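Local coordinates for cytochrome c, mono-and diheme variant (Methylophaga aminisulfidivorans MP, PDB 7C90), which probably carries electrons through a covalently bound heme c in the methanol oxidation system of a marine methylotrophic bacterium, at residues Thr56-His61 with Thr140-Leu145; Ile77-Ser82 with Ile144-Ala149. All blocks are in the same frame, centred on the assembly; numbering follows the deposited sequence.

How the interactions relate
Interactions 1 and 2 fall on successive turns of helix 141-153, which receives helix 57-65 near its N-terminus and helix 74-87 one turn or so further on; their centres are about 11 Å apart. The segments overlap at I144 and L145, of which L145 works only in interaction 1. Y70, in the loop between the two partner helices, reaches residues of both contacts. The heme sets them apart: the side chain of L145 in interaction 1 stays about 11 Å from heme c, whereas that of I147 in interaction 2 comes to about 4 Å and belongs to its pocket, also lying about 4 Å from the side chain of C88, which is covalently attached to the heme.

Interaction 1 (Thr56-His61 with Thr140-Leu145); sequences TEAVEH and TKDEIL
T56 OG1 is gripped twice, giving its proton to D142 OD1 at 2.7 Å and accepting the backbone N of V59 at 3.2 Å. The second bond makes T56 the N-cap of helix 57-65, so one hydroxyl both closes a helix start and ties it to the other helix. The T56 hydroxyl meets D142 OD1 from above the carboxylate, 48° out of its plane, and the same oxygen is also hydrogen-bonded to Y70 OH. The carboxylate reaches the hydroxyl because D142 CG stands anti to its backbone N (chi1 -165°), and T56 CG2 packs against D142 CG at 3.5 Å. A valine at T56 would probably leave V59 N without its cap and D142 OD1 with one hydrogen bond fewer, weakening the polar tie between the helices.

Beside this bond the contact is mainly van der Waals packing. V59 presses its CG2 onto the first turn of the other helix, 3.3 Å from D142 N, and the same methyl lies 3.7 Å from L145 CD1. L145 CD1 also lies 3.7 Å from the carbonyl oxygen A58 O, on the first turn of helix 57-65. K141 adds its CB beside V59, while its bent chain carries NZ off to L47 O. At the start of helix 141-153, T140 and E143 form a capping box. The short axes cross almost perpendicularly, 9.2 Å apart, while helix 117-126 packs against K141 and I144 through F121, and the Y70 loop lies against T56, A58 and L145.

Interaction 2 (Ile77-Ser82 with Ile144-Ala149); sequences IKAGES and ILHIMA
G80 and H146 form the tight centre of this crossing, where backbone meets backbone. G80 CA makes a CA-H...O contact with H146 O at 3.3 Å, with 148° at the hydrogen, and the CA atoms of G80 and I147 are only 4.1 Å apart. Glycine makes this possible, since a CB on G80 would lie about 2.0 Å from H146 O. As a result the short helix axes approach to 7.1 Å at an angle of 100°.

Away from this centre the fit is looser and made by side chains, with A79, H146 and I77 partly exposed. On one flank A79 CB rests 4.0 Å from H146 CD2, approaching the imidazole obliquely. That ring is carried beside the backbone N by chi1 of -82°, where its ND1 bonds to D142 O and its ring meets that of Y70. On the other flank I77 CG1 touches A149 CB at 4.0 Å, with W150 and S153 also against I77.

I147, which belongs to the heme pocket, has CG1 4.0 Å from G80 O, and its side chain also touches heme c. This near-perpendicular, glycine-mediated crossing of the helix that leads into the heme-binding cysteines with helix 141-153, which corresponds to the C-terminal helix of class I cytochromes c, is a hallmark of that fold.

Interaction 1 (Thr56-His61 with Thr140-Leu145)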
ATOM      1  N   THR A  56     -26.480 -16.726  13.233  1.00 50.81           N
ATOM      2  CA  THR A  56     -27.634 -16.314  12.399  1.00 44.30           C
ATOM      3  C   THR A  56     -27.960 -17.394  11.358  1.00 43.67           C
ATOM      4  O   THR A  56     -27.143 -18.304  11.148  1.00 37.33           O
ATOM      5  CB  THR A  56     -27.339 -14.986  11.699  1.00 43.56           C
ATOM      6  OG1 THR A  56     -26.327 -15.257  10.729  1.00 42.81           O
ATOM      7  CG2 THR A  56     -26.870 -13.910  12.650  1.00 46.96           C
ATOM      8  N   GLU A  57     -29.115 -17.259  10.704  1.00 42.59           N
ATOM      9  CA  GLU A  57     -29.595 -18.179   9.646  1.00 41.48           C
ATOM     10  C   GLU A  57     -28.681 -18.054   8.411  1.00 37.61           C
ATOM     11  O   GLU A  57     -28.359 -19.082   7.819  1.00 37.25           O
ATOM     12  CB  GLU A  57     -31.052 -17.853   9.316  1.00 48.01           C
ATOM     13  CG  GLU A  57     -31.589 -18.640   8.134  1.00 56.05           C
ATOM     14  CD  GLU A  57     -32.935 -18.189   7.594  1.00 63.08           C
ATOM     15  OE1 GLU A  57     -33.427 -17.126   8.017  1.00 62.46           O
ATOM     16  OE2 GLU A  57     -33.464 -18.895   6.717  1.00 75.97           O
ATOM     17  N   ALA A  58     -28.293 -16.836   8.016  1.00 33.16           N
ATOM     18  CA  ALA A  58     -27.365 -16.596   6.887  1.00 31.81           C
ATOM     19  C   ALA A  58     -26.035 -17.314   7.146  1.00 30.08           C
ATOM     20  O   ALA A  58     -25.522 -17.992   6.228  1.00 29.24           O
ATOM     21  CB  ALA A  58     -27.172 -15.125   6.658  1.00 34.62           C
ATOM     22  N   VAL A  59     -25.497 -17.231   8.359  1.00 30.07           N
ATOM     23  CA  VAL A  59     -24.185 -17.871   8.653  1.00 30.71           C
ATOM     24  C   VAL A  59     -24.370 -19.393   8.602  1.00 32.91           C
ATOM     25  O   VAL A  59     -23.554 -20.080   7.942  1.00 32.24           O
ATOM     26  CB  VAL A  59     -23.595 -17.365   9.978  1.00 32.03           C
ATOM     27  CG1 VAL A  59     -22.479 -18.261  10.486  1.00 32.77           C
ATOM     28  CG2 VAL A  59     -23.127 -15.916   9.857  1.00 32.84           C
ATOM     29  N   GLU A  60     -25.398 -19.934   9.243  1.00 33.33           N
ATOM     30  CA  GLU A  60     -25.589 -21.416   9.253  1.00 37.26           C
ATOM     31  C   GLU A  60     -25.784 -21.880   7.799  1.00 30.93           C
ATOM     32  O   GLU A  60     -25.130 -22.873   7.373  1.00 30.97           O
ATOM     33  CB  GLU A  60     -26.722 -21.817  10.204  1.00 44.20           C
ATOM     34  CG  GLU A  60     -27.000 -23.316  10.226  1.00 54.82           C
ATOM     35  CD  GLU A  60     -28.251 -23.729  10.996  1.00 63.13           C
ATOM     36  OE1 GLU A  60     -28.506 -23.147  12.071  1.00 76.24           O
ATOM     37  OE2 GLU A  60     -28.983 -24.628  10.509  1.00 73.27           O
ATOM     38  N   HIS A  61     -26.593 -21.161   7.028  1.00 30.91           N
ATOM     39  CA  HIS A  61     -26.852 -21.475   5.596  1.00 35.73           C
ATOM     40  C   HIS A  61     -25.518 -21.467   4.824  1.00 34.54           C
ATOM     41  O   HIS A  61     -25.262 -22.397   4.015  1.00 28.80           O
ATOM     42  CB  HIS A  61     -27.852 -20.499   4.978  1.00 35.98           C
ATOM     43  CG  HIS A  61     -28.257 -20.897   3.597  1.00 40.29           C
ATOM     44  ND1 HIS A  61     -28.986 -22.043   3.350  1.00 41.00           N
ATOM     45  CD2 HIS A  61     -28.012 -20.338   2.391  1.00 42.03           C
ATOM     46  CE1 HIS A  61     -29.202 -22.155   2.061  1.00 43.07           C
ATOM     47  NE2 HIS A  61     -28.621 -21.121   1.449  1.00 43.44           N
ATOM     48  N   THR A 140     -17.368 -10.521  12.839  1.00 28.52           N
ATOM     49  CA  THR A 140     -18.132 -11.791  12.915  1.00 30.50           C
ATOM     50  C   THR A 140     -18.363 -12.322  11.495  1.00 29.20           C
ATOM     51  O   THR A 140     -18.291 -11.529  10.482  1.00 30.92           O
ATOM     52  CB  THR A 140     -19.476 -11.661  13.650  1.00 34.90           C
ATOM     53  OG1 THR A 140     -20.363 -10.930  12.794  1.00 35.67           O
ATOM     54  CG2 THR A 140     -19.356 -10.989  15.004  1.00 36.38           C
ATOM     55  N   LYS A 141     -18.658 -13.611  11.405  1.00 28.31           N
ATOM     56  CA  LYS A 141     -19.011 -14.272  10.125  1.00 27.81           C
ATOM     57  C   LYS A 141     -20.252 -13.593   9.536  1.00 29.28           C
ATOM     58  O   LYS A 141     -20.245 -13.325   8.337  1.00 30.48           O
ATOM     59  CB  LYS A 141     -19.194 -15.764  10.352  1.00 29.27           C
ATOM     60  CG  LYS A 141     -17.883 -16.505  10.574  1.00 33.34           C
ATOM     61  CD  LYS A 141     -18.039 -18.002  10.454  1.00 36.89           C
ATOM     62  CE  LYS A 141     -18.464 -18.635  11.758  1.00 41.23           C
ATOM     63  NZ  LYS A 141     -17.373 -18.548  12.764  1.00 43.25           N
ATOM     64  N   ASP A 142     -21.223 -13.217  10.367  1.00 30.67           N
ATOM     65  CA  ASP A 142     -22.451 -12.537   9.887  1.00 28.52           C
ATOM     66  C   ASP A 142     -22.078 -11.182   9.293  1.00 27.26           C
ATOM     67  O   ASP A 142     -22.666 -10.810   8.271  1.00 25.81           O
ATOM     68  CB  ASP A 142     -23.479 -12.359  11.007  1.00 30.23           C
ATOM     69  CG  ASP A 142     -24.849 -12.004  10.456  1.00 34.46           C
ATOM     70  OD1 ASP A 142     -25.420 -12.866   9.756  1.00 32.13           O
ATOM     71  OD2 ASP A 142     -25.306 -10.849  10.684  1.00 38.39           O
ATOM     72  N   GLU A 143     -21.132 -10.467   9.914  1.00 26.82           N
ATOM     73  CA  GLU A 143     -20.686  -9.145   9.423  1.00 27.77           C
ATOM     74  C   GLU A 143     -19.966  -9.305   8.085  1.00 26.12           C
ATOM     75  O   GLU A 143     -20.192  -8.510   7.180  1.00 26.55           O
ATOM     76  CB  GLU A 143     -19.813  -8.455  10.461  1.00 32.36           C
ATOM     77  CG  GLU A 143     -20.587  -7.965  11.662  1.00 33.35           C
ATOM     78  CD  GLU A 143     -19.690  -7.417  12.767  1.00 41.69           C
ATOM     79  OE1 GLU A 143     -18.566  -7.984  13.016  1.00 40.65           O
ATOM     80  OE2 GLU A 143     -20.102  -6.412  13.373  1.00 53.28           O
ATOM     81  N   ILE A 144     -19.158 -10.341   7.939  1.00 25.93           N
ATOM     82  CA  ILE A 144     -18.463 -10.620   6.648  1.00 24.12           C
ATOM     83  C   ILE A 144     -19.510 -10.855   5.555  1.00 23.68           C
ATOM     84  O   ILE A 144     -19.368 -10.278   4.465  1.00 25.97           O
ATOM     85  CB  ILE A 144     -17.468 -11.778   6.819  1.00 23.30           C
ATOM     86  CG1 ILE A 144     -16.286 -11.340   7.692  1.00 24.28           C
ATOM     87  CG2 ILE A 144     -16.990 -12.316   5.470  1.00 25.23           C
ATOM     88  CD1 ILE A 144     -15.413 -12.496   8.163  1.00 25.08           C
ATOM     89  N   LEU A 145     -20.558 -11.625   5.826  1.00 24.24           N
ATOM     90  CA  LEU A 145     -21.598 -11.904   4.796  1.00 25.43           C
ATOM     91  C   LEU A 145     -22.346 -10.608   4.437  1.00 24.45           C
ATOM     92  O   LEU A 145     -22.701 -10.431   3.285  1.00 26.08           O
ATOM     93  CB  LEU A 145     -22.561 -12.975   5.309  1.00 28.28           C
ATOM     94  CG  LEU A 145     -21.934 -14.334   5.575  1.00 29.21           C
ATOM     95  CD1 LEU A 145     -22.942 -15.277   6.214  1.00 30.32           C
ATOM     96  CD2 LEU A 145     -21.413 -14.914   4.281  1.00 27.66           C
TER

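Interaction 2 (Ile77-Ser82 with Ile144-Ala149)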
ATOM      1  N   ILE A  77     -27.759  -5.361   2.792  1.00 32.36           N
ATOM      2  CA  ILE A  77     -26.855  -4.631   1.872  1.00 36.49           C
ATOM      3  C   ILE A  77     -26.539  -3.263   2.492  1.00 41.56           C
ATOM      4  O   ILE A  77     -25.344  -2.897   2.531  1.00 36.21           O
ATOM      5  CB  ILE A  77     -27.482  -4.570   0.471  1.00 34.56           C
ATOM      6  CG1 ILE A  77     -27.412  -5.947  -0.195  1.00 37.42           C
ATOM      7  CG2 ILE A  77     -26.840  -3.484  -0.375  1.00 34.96           C
ATOM      8  CD1 ILE A  77     -28.059  -6.007  -1.562  1.00 39.44           C
ATOM      9  N   LYS A  78     -27.547  -2.587   3.054  1.00 45.25           N
ATOM     10  CA  LYS A  78     -27.380  -1.249   3.685  1.00 49.54           C
ATOM     11  C   LYS A  78     -26.409  -1.360   4.871  1.00 45.82           C
ATOM     12  O   LYS A  78     -25.477  -0.540   4.947  1.00 45.68           O
ATOM     13  CB  LYS A  78     -28.732  -0.639   4.069  1.00 55.14           C
ATOM     14  CG  LYS A  78     -29.435   0.089   2.927  1.00 67.28           C
ATOM     15  CD  LYS A  78     -30.907   0.410   3.189  1.00 75.54           C
ATOM     16  CE  LYS A  78     -31.751   0.529   1.932  1.00 76.63           C
ATOM     17  NZ  LYS A  78     -31.243   1.569   1.001  1.00 75.78           N
ATOM     18  N   ALA A  79     -26.601  -2.341   5.750  1.00 42.82           N
ATOM     19  CA  ALA A  79     -25.713  -2.606   6.909  1.00 40.15           C
ATOM     20  C   ALA A  79     -24.298  -3.012   6.430  1.00 38.77           C
ATOM     21  O   ALA A  79     -23.311  -2.567   7.043  1.00 38.06           O
ATOM     22  CB  ALA A  79     -26.357  -3.636   7.808  1.00 36.58           C
ATOM     23  N   GLY A  80     -24.187  -3.760   5.326  1.00 37.91           N
ATOM     24  CA  GLY A  80     -22.889  -4.143   4.730  1.00 35.12           C
ATOM     25  C   GLY A  80     -22.132  -2.926   4.213  1.00 34.74           C
ATOM     26  O   GLY A  80     -20.904  -2.919   4.280  1.00 31.70           O
ATOM     27  N   GLU A  81     -22.825  -1.921   3.685  1.00 34.64           N
ATOM     28  CA  GLU A  81     -22.182  -0.702   3.138  1.00 37.08           C
ATOM     29  C   GLU A  81     -21.418  -0.026   4.272  1.00 35.60           C
ATOM     30  O   GLU A  81     -20.267   0.304   4.071  1.00 30.99           O
ATOM     31  CB  GLU A  81     -23.203   0.288   2.592  1.00 44.70           C
ATOM     32  CG  GLU A  81     -22.585   1.452   1.853  1.00 48.28           C
ATOM     33  CD  GLU A  81     -23.291   2.760   2.156  1.00 64.91           C
ATOM     34  OE1 GLU A  81     -24.441   2.929   1.673  1.00 69.94           O
ATOM     35  OE2 GLU A  81     -22.710   3.576   2.923  1.00 68.69           O
ATOM     36  N   SER A  82     -22.068   0.131   5.417  1.00 35.71           N
ATOM     37  CA  SER A  82     -21.521   0.827   6.604  1.00 38.00           C
ATOM     38  C   SER A  82     -20.329   0.024   7.165  1.00 35.04           C
ATOM     39  O   SER A  82     -19.348   0.649   7.562  1.00 31.35           O
ATOM     40  CB  SER A  82     -22.624   1.076   7.604  1.00 38.71           C
ATOM     41  OG  SER A  82     -22.087   1.267   8.898  1.00 48.36           O
ATOM     42  N   ILE A 144     -19.158 -10.341   7.939  1.00 25.93           N
ATOM     43  CA  ILE A 144     -18.463 -10.620   6.648  1.00 24.12           C
ATOM     44  C   ILE A 144     -19.510 -10.855   5.555  1.00 23.68           C
ATOM     45  O   ILE A 144     -19.368 -10.278   4.465  1.00 25.97           O
ATOM     46  CB  ILE A 144     -17.468 -11.778   6.819  1.00 23.30           C
ATOM     47  CG1 ILE A 144     -16.286 -11.340   7.692  1.00 24.28           C
ATOM     48  CG2 ILE A 144     -16.990 -12.316   5.470  1.00 25.23           C
ATOM     49  CD1 ILE A 144     -15.413 -12.496   8.163  1.00 25.08           C
ATOM     50  N   LEU A 145     -20.558 -11.625   5.826  1.00 24.24           N
ATOM     51  CA  LEU A 145     -21.598 -11.904   4.796  1.00 25.43           C
ATOM     52  C   LEU A 145     -22.346 -10.608   4.437  1.00 24.45           C
ATOM     53  O   LEU A 145     -22.701 -10.431   3.285  1.00 26.08           O
ATOM     54  CB  LEU A 145     -22.561 -12.975   5.309  1.00 28.28           C
ATOM     55  CG  LEU A 145     -21.934 -14.334   5.575  1.00 29.21           C
ATOM     56  CD1 LEU A 145     -22.942 -15.277   6.214  1.00 30.32           C
ATOM     57  CD2 LEU A 145     -21.413 -14.914   4.281  1.00 27.66           C
ATOM     58  N   HIS A 146     -22.589  -9.722   5.393  1.00 28.01           N
ATOM     59  CA  HIS A 146     -23.176  -8.379   5.128  1.00 27.06           C
ATOM     60  C   HIS A 146     -22.284  -7.609   4.156  1.00 26.07           C
ATOM     61  O   HIS A 146     -22.777  -7.071   3.127  1.00 25.92           O
ATOM     62  CB  HIS A 146     -23.370  -7.629   6.443  1.00 29.35           C
ATOM     63  CG  HIS A 146     -24.615  -8.024   7.154  1.00 29.08           C
ATOM     64  ND1 HIS A 146     -24.653  -8.991   8.101  1.00 31.90           N
ATOM     65  CD2 HIS A 146     -25.873  -7.564   7.038  1.00 34.87           C
ATOM     66  CE1 HIS A 146     -25.875  -9.087   8.590  1.00 35.32           C
ATOM     67  NE2 HIS A 146     -26.650  -8.230   7.937  1.00 32.63           N
ATOM     68  N   ILE A 147     -20.991  -7.561   4.460  1.00 26.47           N
ATOM     69  CA  ILE A 147     -20.010  -6.818   3.615  1.00 24.92           C
ATOM     70  C   ILE A 147     -20.016  -7.448   2.237  1.00 22.95           C
ATOM     71  O   ILE A 147     -19.928  -6.722   1.245  1.00 23.35           O
ATOM     72  CB  ILE A 147     -18.608  -6.818   4.262  1.00 23.44           C
ATOM     73  CG1 ILE A 147     -18.599  -5.991   5.555  1.00 25.76           C
ATOM     74  CG2 ILE A 147     -17.564  -6.339   3.262  1.00 23.49           C
ATOM     75  CD1 ILE A 147     -17.279  -6.025   6.309  1.00 27.50           C
ATOM     76  N   MET A 148     -20.016  -8.777   2.182  1.00 25.62           N
ATOM     77  CA  MET A 148     -20.015  -9.499   0.884  1.00 24.60           C
ATOM     78  C   MET A 148     -21.269  -9.141   0.074  1.00 24.46           C
ATOM     79  O   MET A 148     -21.114  -8.821  -1.130  1.00 23.65           O
ATOM     80  CB  MET A 148     -19.926 -11.000   1.083  1.00 22.96           C
ATOM     81  CG  MET A 148     -18.512 -11.421   1.457  1.00 25.70           C
ATOM     82  SD  MET A 148     -18.486 -13.101   2.131  1.00 25.48           S
ATOM     83  CE  MET A 148     -19.218 -14.068   0.824  1.00 24.83           C
ATOM     84  N   ALA A 149     -22.456  -9.165   0.671  1.00 23.04           N
ATOM     85  CA  ALA A 149     -23.689  -8.784  -0.078  1.00 24.71           C
ATOM     86  C   ALA A 149     -23.507  -7.375  -0.662  1.00 24.80           C
ATOM     87  O   ALA A 149     -23.806  -7.180  -1.853  1.00 28.71           O
ATOM     88  CB  ALA A 149     -24.920  -8.860   0.787  1.00 25.11           C
TER